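Local coordinates for protein endo-1,4-beta-mannanase (Eisenia fetida, PDB 5Y6T) that probably hydrolyses internal beta-1,4-mannosidic linkages of mannan polysaccharides, as an endo-acting mannanase of glycoside hydrolase family 5, at residues Ser230-Asn242 / Thr275-Leu289. Residues are numbered along the deposited sequence; the frame is centred on the assembly and turned at random. Where two conformers were deposited one is given.
Sequences SERAQTDQFGWRN and TSSSPLLVPNSQYNL
E231 and S278, and further along T235 and Y287, bring together two long loops that follow neighbouring parallel strands, 223-228 and 262-266, of the (beta/alpha)8 barrel expected of family 5. The CA atoms of E231 and S278 lie 6.4 Å apart and those of T235 and Y287 5.6 Å, but no backbone-to-backbone hydrogen bond joins the loops. A type I turn, T275 to S278, faces the 3-10 segment 231-233, while a type I' turn, Q237 to W240, presents F238 to the other loop; at G239's backbone angles a side chain would collide with F238 O, so glycine fits there.

The polar centre is the E231 carboxylate. With CG between backbone N and carbonyl carbon (chi1 67°), the chain delivers E231 OE2 to two hydroxyls: T275 OG1 donates at 2.7 Å to its syn lone pair, S277 OG at 2.5 Å to the anti one. Serine suits the second place because S277 OG also accepts from W240 NE1 at 2.9 Å, close to the ring plane, and its small CB can pack on F238. R232 CG covers one face of that indole, F238 O the other. An alanine in place of E231 would probably leave both hydroxyls without their shared acceptor and remove two hydrogen bonds between the loops.

S277 CB lies over one face of the F238 ring in a CH-pi contact, 3.9 Å from its centroid. The phenyl edge reaches Y287 CD1 from CE2, the two rings inclined at 71°. Y287 OH donates to S277 O, tying its own loop together, and T235 OG1 donates to Y287 O in the carbonyl plane.

Side chains thus join the loops: a buried carboxylate gripped by two hydroxyls, probably stabilised as an anion, beside exposed F238 and buried Y287.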
ATOM      1  N   SER A 230      -9.305  -6.473  -3.499  1.00 20.26           N
ATOM      2  CA  SER A 230      -9.927  -6.674  -4.834  1.00 18.20           C
ATOM      3  C   SER A 230     -10.584  -5.316  -5.205  1.00 19.25           C
ATOM      4  O   SER A 230     -10.586  -4.375  -4.392  1.00 21.61           O
ATOM      5  CB  SER A 230     -10.966  -7.781  -4.738  1.00 20.28           C
ATOM      6  OG  SER A 230     -12.119  -7.326  -4.100  1.00 19.32           O
ATOM      7  N   GLU A 231     -11.051  -5.213  -6.453  1.00 18.92           N
ATOM      8  CA  GLU A 231     -11.727  -4.042  -6.940  1.00 18.64           C
ATOM      9  C   GLU A 231     -13.016  -3.794  -6.177  1.00 20.28           C
ATOM     10  O   GLU A 231     -13.557  -2.697  -6.272  1.00 19.88           O
ATOM     11  CB  GLU A 231     -12.042  -4.168  -8.446  1.00 20.13           C
ATOM     12  CG  GLU A 231     -13.087  -5.267  -8.774  1.00 20.29           C
ATOM     13  CD  GLU A 231     -12.496  -6.673  -8.990  1.00 21.48           C
ATOM     14  OE1 GLU A 231     -11.362  -6.961  -8.539  1.00 21.86           O
ATOM     15  OE2 GLU A 231     -13.280  -7.501  -9.546  1.00 22.82           O
ATOM     16  N   ARG A 232     -13.554  -4.824  -5.480  1.00 20.62           N
ATOM     17  CA  ARG A 232     -14.866  -4.752  -4.916  1.00 21.00           C
ATOM     18  C   ARG A 232     -15.055  -3.678  -3.866  1.00 21.43           C
ATOM     19  O   ARG A 232     -16.194  -3.309  -3.558  1.00 22.97           O
ATOM     20  CB  ARG A 232     -15.264  -6.090  -4.298  1.00 21.40           C
ATOM     21  CG  ARG A 232     -15.277  -7.275  -5.258  1.00 21.36           C
ATOM     22  CD  ARG A 232     -15.741  -8.464  -4.432  1.00 22.62           C
ATOM     23  NE  ARG A 232     -15.607  -9.758  -5.101  1.00 25.16           N
ATOM     24  CZ  ARG A 232     -14.517 -10.526  -5.168  1.00 26.35           C
ATOM     25  NH1 ARG A 232     -13.328 -10.132  -4.734  1.00 25.65           N
ATOM     26  NH2 ARG A 232     -14.632 -11.720  -5.778  1.00 27.60           N
ATOM     27  N   ALA A 233     -13.949  -3.176  -3.273  1.00 21.15           N
ATOM     28  CA  ALA A 233     -14.013  -2.099  -2.321  1.00 21.05           C
ATOM     29  C   ALA A 233     -13.469  -0.736  -2.775  1.00 19.40           C
ATOM     30  O   ALA A 233     -13.397   0.205  -1.951  1.00 20.48           O
ATOM     31  CB  ALA A 233     -13.283  -2.544  -1.061  1.00 22.16           C
ATOM     32  N   GLN A 234     -13.127  -0.614  -4.070  1.00 19.76           N
ATOM     33  CA  GLN A 234     -12.563   0.623  -4.580  1.00 19.30           C
ATOM     34  C   GLN A 234     -13.143   1.049  -5.901  1.00 19.62           C
ATOM     35  O   GLN A 234     -12.471   1.660  -6.707  1.00 21.29           O
ATOM     36  CB  GLN A 234     -11.049   0.530  -4.612  1.00 19.39           C
ATOM     37  CG  GLN A 234     -10.459   0.869  -3.261  1.00 19.25           C
ATOM     38  CD  GLN A 234      -8.952   1.090  -3.200  1.00 22.36           C
ATOM     39  OE1 GLN A 234      -8.394   1.670  -4.091  1.00 20.49           O
ATOM     40  NE2 GLN A 234      -8.326   0.731  -2.048  1.00 20.35           N
ATOM     41  N   THR A 235     -14.413   0.697  -6.136  1.00 19.37           N
ATOM     42  CA  THR A 235     -15.099   1.273  -7.312  1.00 19.54           C
ATOM     43  C   THR A 235     -16.600   1.325  -6.959  1.00 20.48           C
ATOM     44  O   THR A 235     -17.073   0.372  -6.340  1.00 19.06           O
ATOM     45  CB  THR A 235     -14.816   0.571  -8.667  1.00 21.42           C
ATOM     46  OG1 THR A 235     -15.466   1.256  -9.731  1.00 18.12           O
ATOM     47  CG2 THR A 235     -15.260  -0.905  -8.724  1.00 22.01           C
ATOM     48  N   ASP A 236     -17.290   2.361  -7.446  1.00 21.32           N
ATOM     49  CA  ASP A 236     -18.764   2.400  -7.415  1.00 23.64           C
ATOM     50  C   ASP A 236     -19.383   1.825  -8.706  1.00 26.08           C
ATOM     51  O   ASP A 236     -20.620   1.810  -8.874  1.00 27.94           O
ATOM     52  CB  ASP A 236     -19.202   3.846  -7.106  1.00 22.67           C
ATOM     53  CG  ASP A 236     -18.773   4.249  -5.748  1.00 24.95           C
ATOM     54  OD1 ASP A 236     -19.129   3.489  -4.845  1.00 22.35           O
ATOM     55  OD2 ASP A 236     -18.070   5.263  -5.585  1.00 25.02           O
ATOM     56  N   GLN A 237     -18.550   1.322  -9.610  1.00 21.30           N
ATOM     57  CA  GLN A 237     -19.003   0.681 -10.824  1.00 22.89           C
ATOM     58  C   GLN A 237     -19.050  -0.840 -10.594  1.00 22.69           C
ATOM     59  O   GLN A 237     -18.667  -1.334  -9.529  1.00 22.20           O
ATOM     60  CB  GLN A 237     -18.061   0.992 -11.987  1.00 22.60           C
ATOM     61  CG  GLN A 237     -18.057   2.491 -12.387  1.00 22.44           C
ATOM     62  CD  GLN A 237     -19.384   3.010 -12.906  1.00 25.44           C
ATOM     63  OE1 GLN A 237     -19.823   4.136 -12.593  1.00 28.08           O
ATOM     64  NE2 GLN A 237     -20.003   2.233 -13.726  1.00 23.71           N
ATOM     65  N   PHE A 238     -19.621  -1.556 -11.561  1.00 23.46           N
ATOM     66  CA  PHE A 238     -19.679  -3.021 -11.572  1.00 24.06           C
ATOM     67  C   PHE A 238     -20.443  -3.638 -10.401  1.00 25.13           C
ATOM     68  O   PHE A 238     -20.256  -4.826 -10.086  1.00 24.59           O
ATOM     69  CB  PHE A 238     -18.256  -3.655 -11.626  1.00 24.28           C
ATOM     70  CG  PHE A 238     -17.447  -3.300 -12.830  1.00 24.54           C
ATOM     71  CD1 PHE A 238     -17.674  -3.957 -14.054  1.00 27.49           C
ATOM     72  CD2 PHE A 238     -16.451  -2.364 -12.759  1.00 22.63           C
ATOM     73  CE1 PHE A 238     -16.917  -3.631 -15.166  1.00 27.59           C
ATOM     74  CE2 PHE A 238     -15.661  -2.060 -13.848  1.00 21.69           C
ATOM     75  CZ  PHE A 238     -15.909  -2.688 -15.060  1.00 26.18           C
ATOM     76  N   GLY A 239     -21.301  -2.850  -9.765  1.00 25.49           N
ATOM     77  CA  GLY A 239     -22.050  -3.321  -8.605  1.00 26.39           C
ATOM     78  C   GLY A 239     -21.314  -3.273  -7.311  1.00 24.09           C
ATOM     79  O   GLY A 239     -21.784  -3.764  -6.272  1.00 24.53           O
ATOM     80  N   TRP A 240     -20.110  -2.696  -7.326  1.00 21.10           N
ATOM     81  CA  TRP A 240     -19.260  -2.644  -6.148  1.00 20.54           C
ATOM     82  C   TRP A 240     -19.440  -1.353  -5.386  1.00 20.75           C
ATOM     83  O   TRP A 240     -20.311  -0.561  -5.729  1.00 21.81           O
ATOM     84  CB  TRP A 240     -17.775  -2.893  -6.491  1.00 21.31           C
ATOM     85  CG  TRP A 240     -17.548  -4.187  -7.282  1.00 20.87           C
ATOM     86  CD1 TRP A 240     -16.873  -4.277  -8.470  1.00 22.66           C
ATOM     87  CD2 TRP A 240     -17.978  -5.520  -6.961  1.00 21.00           C
ATOM     88  NE1 TRP A 240     -16.843  -5.586  -8.885  1.00 21.70           N
ATOM     89  CE2 TRP A 240     -17.533  -6.364  -7.994  1.00 20.33           C
ATOM     90  CE3 TRP A 240     -18.675  -6.101  -5.859  1.00 23.81           C
ATOM     91  CZ2 TRP A 240     -17.778  -7.746  -8.009  1.00 21.95           C
ATOM     92  CZ3 TRP A 240     -18.898  -7.488  -5.877  1.00 24.85           C
ATOM     93  CH2 TRP A 240     -18.437  -8.290  -6.941  1.00 23.74           C
ATOM     94  N   ARG A 241     -18.627  -1.079  -4.372  1.00 19.74           N
ATOM     95  CA  ARG A 241     -18.633   0.217  -3.737  1.00 21.11           C
ATOM     96  C   ARG A 241     -17.193   0.654  -3.444  1.00 21.66           C
ATOM     97  O   ARG A 241     -16.327  -0.167  -3.105  1.00 23.02           O
ATOM     98  CB  ARG A 241     -19.416   0.119  -2.416  1.00 20.68           C
ATOM     99  CG  ARG A 241     -19.393   1.401  -1.551  1.00 22.71           C
ATOM    100  CD  ARG A 241     -20.487   1.413  -0.490  1.00 21.59           C
ATOM    101  NE  ARG A 241     -21.788   1.513  -1.138  1.00 23.60           N
ATOM    102  CZ  ARG A 241     -22.891   0.819  -0.831  1.00 27.07           C
ATOM    103  NH1 ARG A 241     -22.894  -0.010   0.165  1.00 25.42           N
ATOM    104  NH2 ARG A 241     -23.991   0.964  -1.546  1.00 31.81           N
ATOM    105  N   ASN A 242     -16.964   1.927  -3.499  1.00 21.06           N
ATOM    106  CA  ASN A 242     -15.673   2.502  -3.132  1.00 19.47           C
ATOM    107  C   ASN A 242     -15.670   3.060  -1.709  1.00 21.03           C
ATOM    108  O   ASN A 242     -16.264   4.120  -1.422  1.00 20.95           O
ATOM    109  CB  ASN A 242     -15.233   3.560  -4.150  1.00 20.22           C
ATOM    110  CG  ASN A 242     -13.806   4.017  -3.930  1.00 21.75           C
ATOM    111  OD1 ASN A 242     -13.188   3.763  -2.917  1.00 21.31           O
ATOM    112  ND2 ASN A 242     -13.268   4.691  -4.919  1.00 22.92           N
ATOM    113  N   THR A 275     -12.140 -12.441 -11.306  1.00 22.80           N
ATOM    114  CA  THR A 275     -13.411 -11.737 -11.517  1.00 22.69           C
ATOM    115  C   THR A 275     -13.439 -11.001 -12.842  1.00 22.80           C
ATOM    116  O   THR A 275     -12.403 -10.507 -13.354  1.00 23.99           O
ATOM    117  CB  THR A 275     -13.624 -10.701 -10.397  1.00 24.69           C
ATOM    118  OG1 THR A 275     -12.431  -9.925 -10.241  1.00 25.90           O
ATOM    119  CG2 THR A 275     -13.959 -11.387  -9.080  1.00 25.41           C
ATOM    120  N   SER A 276     -14.640 -10.867 -13.400  1.00 24.18           N
ATOM    121  CA  SER A 276     -14.774 -10.193 -14.699  1.00 23.44           C
ATOM    122  C   SER A 276     -14.456  -8.681 -14.589  1.00 23.54           C
ATOM    123  O   SER A 276     -14.155  -8.052 -15.605  1.00 25.21           O
ATOM    124  CB  SER A 276     -16.163 -10.472 -15.293  1.00 26.27           C
ATOM    125  OG  SER A 276     -17.152  -9.960 -14.397  1.00 30.55           O
ATOM    126  N   SER A 277     -14.463  -8.135 -13.359  1.00 21.42           N
ATOM    127  CA  SER A 277     -14.171  -6.749 -13.090  1.00 21.17           C
ATOM    128  C   SER A 277     -12.728  -6.544 -12.482  1.00 20.15           C
ATOM    129  O   SER A 277     -12.412  -5.441 -12.025  1.00 20.90           O
ATOM    130  CB  SER A 277     -15.229  -6.167 -12.143  1.00 20.38           C
ATOM    131  OG  SER A 277     -15.312  -6.958 -10.963  1.00 21.53           O
ATOM    132  N   SER A 278     -11.909  -7.598 -12.543  1.00 20.68           N
ATOM    133  CA  SER A 278     -10.504  -7.532 -12.139  1.00 21.25           C
ATOM    134  C   SER A 278      -9.793  -6.427 -12.886  1.00 19.97           C
ATOM    135  O   SER A 278      -9.982  -6.310 -14.136  1.00 19.97           O
ATOM    136  CB  SER A 278      -9.785  -8.839 -12.462  1.00 21.90           C
ATOM    137  OG  SER A 278      -8.386  -8.681 -12.227  1.00 20.09           O
ATOM    138  N   PRO A 279      -8.897  -5.687 -12.183  1.00 19.15           N
ATOM    139  CA  PRO A 279      -8.147  -4.680 -12.901  1.00 18.67           C
ATOM    140  C   PRO A 279      -7.183  -5.212 -13.921  1.00 19.18           C
ATOM    141  O   PRO A 279      -6.726  -4.420 -14.793  1.00 20.04           O
ATOM    142  CB  PRO A 279      -7.451  -3.884 -11.806  1.00 19.29           C
ATOM    143  CG  PRO A 279      -7.295  -4.856 -10.651  1.00 20.52           C
ATOM    144  CD  PRO A 279      -8.567  -5.675 -10.733  1.00 22.57           C
ATOM    145  N   LEU A 280      -6.862  -6.498 -13.863  1.00 19.92           N
ATOM    146  CA  LEU A 280      -6.109  -7.081 -14.975  1.00 21.28           C
ATOM    147  C   LEU A 280      -6.958  -7.493 -16.190  1.00 22.14           C
ATOM    148  O   LEU A 280      -6.397  -7.795 -17.252  1.00 22.90           O
ATOM    149  CB  LEU A 280      -5.313  -8.260 -14.476  1.00 20.06           C
ATOM    150  CG  LEU A 280      -4.083  -7.945 -13.633  1.00 19.48           C
ATOM    151  CD1 LEU A 280      -3.511  -9.210 -13.044  1.00 21.18           C
ATOM    152  CD2 LEU A 280      -3.000  -7.230 -14.451  1.00 20.64           C
ATOM    153  N   LEU A 281      -8.277  -7.319 -16.090  1.00 22.33           N
ATOM    154  CA  LEU A 281      -9.219  -7.645 -17.184  1.00 19.99           C
ATOM    155  C   LEU A 281      -9.971  -6.493 -17.759  1.00 21.89           C
ATOM    156  O   LEU A 281     -10.562  -6.600 -18.860  1.00 21.69           O
ATOM    157  CB  LEU A 281     -10.211  -8.712 -16.717  1.00 24.13           C
ATOM    158  CG  LEU A 281      -9.729 -10.178 -16.798  1.00 24.39           C
ATOM    159  CD1 LEU A 281      -8.557 -10.465 -15.908  1.00 25.22           C
ATOM    160  CD2 LEU A 281     -10.900 -11.113 -16.507  1.00 26.17           C
ATOM    161  N   VAL A 282     -10.060  -5.375 -17.010  1.00 21.64           N
ATOM    162  CA  VAL A 282     -10.773  -4.189 -17.459  1.00 21.34           C
ATOM    163  C   VAL A 282      -9.812  -3.022 -17.435  1.00 21.77           C
ATOM    164  O   VAL A 282      -8.866  -2.999 -16.611  1.00 21.07           O
ATOM    165  CB  VAL A 282     -12.006  -3.880 -16.614  1.00 22.13           C
ATOM    166  CG1 VAL A 282     -12.963  -5.077 -16.566  1.00 24.98           C
ATOM    167  CG2 VAL A 282     -11.633  -3.426 -15.219  1.00 23.39           C
ATOM    168  N   PRO A 283     -10.013  -2.055 -18.318  1.00 22.00           N
ATOM    169  CA  PRO A 283      -9.241  -0.807 -18.265  1.00 20.11           C
ATOM    170  C   PRO A 283      -9.648   0.059 -17.095  1.00 19.85           C
ATOM    171  O   PRO A 283     -10.797   0.030 -16.663  1.00 19.55           O
ATOM    172  CB  PRO A 283      -9.516  -0.155 -19.591  1.00 23.64           C
ATOM    173  CG  PRO A 283     -10.844  -0.678 -19.998  1.00 28.46           C
ATOM    174  CD  PRO A 283     -11.024  -2.038 -19.400  1.00 26.43           C
ATOM    175  N   ASN A 284      -8.686   0.749 -16.509  1.00 18.71           N
ATOM    176  CA  ASN A 284      -8.895   1.517 -15.277  1.00 18.68           C
ATOM    177  C   ASN A 284     -10.049   2.570 -15.480  1.00 19.34           C
ATOM    178  O   ASN A 284     -10.757   2.912 -14.553  1.00 20.35           O
ATOM    179  CB  ASN A 284      -7.636   2.214 -14.882  1.00 20.18           C
ATOM    180  CG  ASN A 284      -7.805   2.990 -13.616  1.00 19.96           C
ATOM    181  OD1 ASN A 284      -8.356   2.485 -12.651  1.00 19.84           O
ATOM    182  ND2 ASN A 284      -7.440   4.211 -13.639  1.00 20.33           N
ATOM    183  N   SER A 285     -10.185   3.109 -16.695  1.00 20.50           N
ATOM    184  CA  SER A 285     -11.277   4.076 -16.921  0.70 20.96           C
ATOM    185  C   SER A 285     -12.667   3.554 -16.596  1.00 20.83           C
ATOM    186  O   SER A 285     -13.532   4.335 -16.151  1.00 19.82           O
ATOM    187  CB  SER A 285     -11.237   4.619 -18.338  0.70 23.63           C
ATOM    188  OG  SER A 285     -10.215   5.585 -18.463  0.70 28.09           O
ATOM    189  N   GLN A 286     -12.904   2.252 -16.765  1.00 20.56           N
ATOM    190  CA  GLN A 286     -14.220   1.686 -16.425  1.00 20.23           C
ATOM    191  C   GLN A 286     -14.562   1.776 -14.970  1.00 21.84           C
ATOM    192  O   GLN A 286     -15.736   1.719 -14.645  1.00 21.90           O
ATOM    193  CB  GLN A 286     -14.347   0.275 -16.958  1.00 20.95           C
ATOM    194  CG  GLN A 286     -14.452   0.295 -18.482  1.00 20.75           C
ATOM    195  CD  GLN A 286     -14.579  -1.043 -19.113  1.00 23.54           C
ATOM    196  OE1 GLN A 286     -14.634  -2.062 -18.425  1.00 21.33           O
ATOM    197  NE2 GLN A 286     -14.626  -1.051 -20.430  1.00 24.54           N
ATOM    198  N   TYR A 287     -13.571   1.937 -14.090  1.00 19.22           N
ATOM    199  CA  TYR A 287     -13.855   2.140 -12.702  1.00 17.07           C
ATOM    200  C   TYR A 287     -14.377   3.537 -12.363  1.00 18.11           C
ATOM    201  O   TYR A 287     -14.888   3.769 -11.227  1.00 20.51           O
ATOM    202  CB  TYR A 287     -12.642   1.830 -11.813  1.00 17.83           C
ATOM    203  CG  TYR A 287     -12.159   0.417 -11.859  1.00 18.48           C
ATOM    204  CD1 TYR A 287     -13.045  -0.618 -11.612  1.00 18.92           C
ATOM    205  CD2 TYR A 287     -10.846   0.122 -12.097  1.00 20.40           C
ATOM    206  CE1 TYR A 287     -12.609  -1.954 -11.641  1.00 20.62           C
ATOM    207  CE2 TYR A 287     -10.382  -1.180 -12.088  1.00 19.23           C
ATOM    208  CZ  TYR A 287     -11.259  -2.205 -11.858  1.00 20.38           C
ATOM    209  OH  TYR A 287     -10.764  -3.521 -11.880  1.00 19.99           O
ATOM    210  N   ASN A 288     -14.221   4.472 -13.296  1.00 18.30           N
ATOM    211  CA  ASN A 288     -14.660   5.872 -13.170  1.00 19.51           C
ATOM    212  C   ASN A 288     -14.246   6.525 -11.811  1.00 20.12           C
ATOM    213  O   ASN A 288     -15.093   6.976 -10.987  1.00 20.79           O
ATOM    214  CB  ASN A 288     -16.176   6.003 -13.346  1.00 20.43           C
ATOM    215  CG  ASN A 288     -16.538   7.443 -13.596  1.00 18.97           C
ATOM    216  OD1 ASN A 288     -15.700   8.209 -14.066  1.00 20.71           O
ATOM    217  ND2 ASN A 288     -17.705   7.836 -13.137  1.00 20.84           N
ATOM    218  N   LEU A 289     -12.951   6.423 -11.529  1.00 19.80           N
ATOM    219  CA  LEU A 289     -12.364   6.924 -10.284  1.00 19.13           C
ATOM    220  C   LEU A 289     -11.938   8.358 -10.394  1.00 17.64           C
ATOM    221  O   LEU A 289     -11.555   8.816 -11.480  1.00 20.62           O
ATOM    222  CB  LEU A 289     -11.143   6.034  -9.884  1.00 17.76           C
ATOM    223  CG  LEU A 289     -11.483   4.564  -9.696  1.00 19.50           C
ATOM    224  CD1 LEU A 289     -10.237   3.687  -9.592  1.00 20.89           C
ATOM    225  CD2 LEU A 289     -12.408   4.315  -8.540  1.00 19.99           C
TER
HETATM  226  O   HOH W   1     -16.358   4.557  -9.096  1.00 20.07           O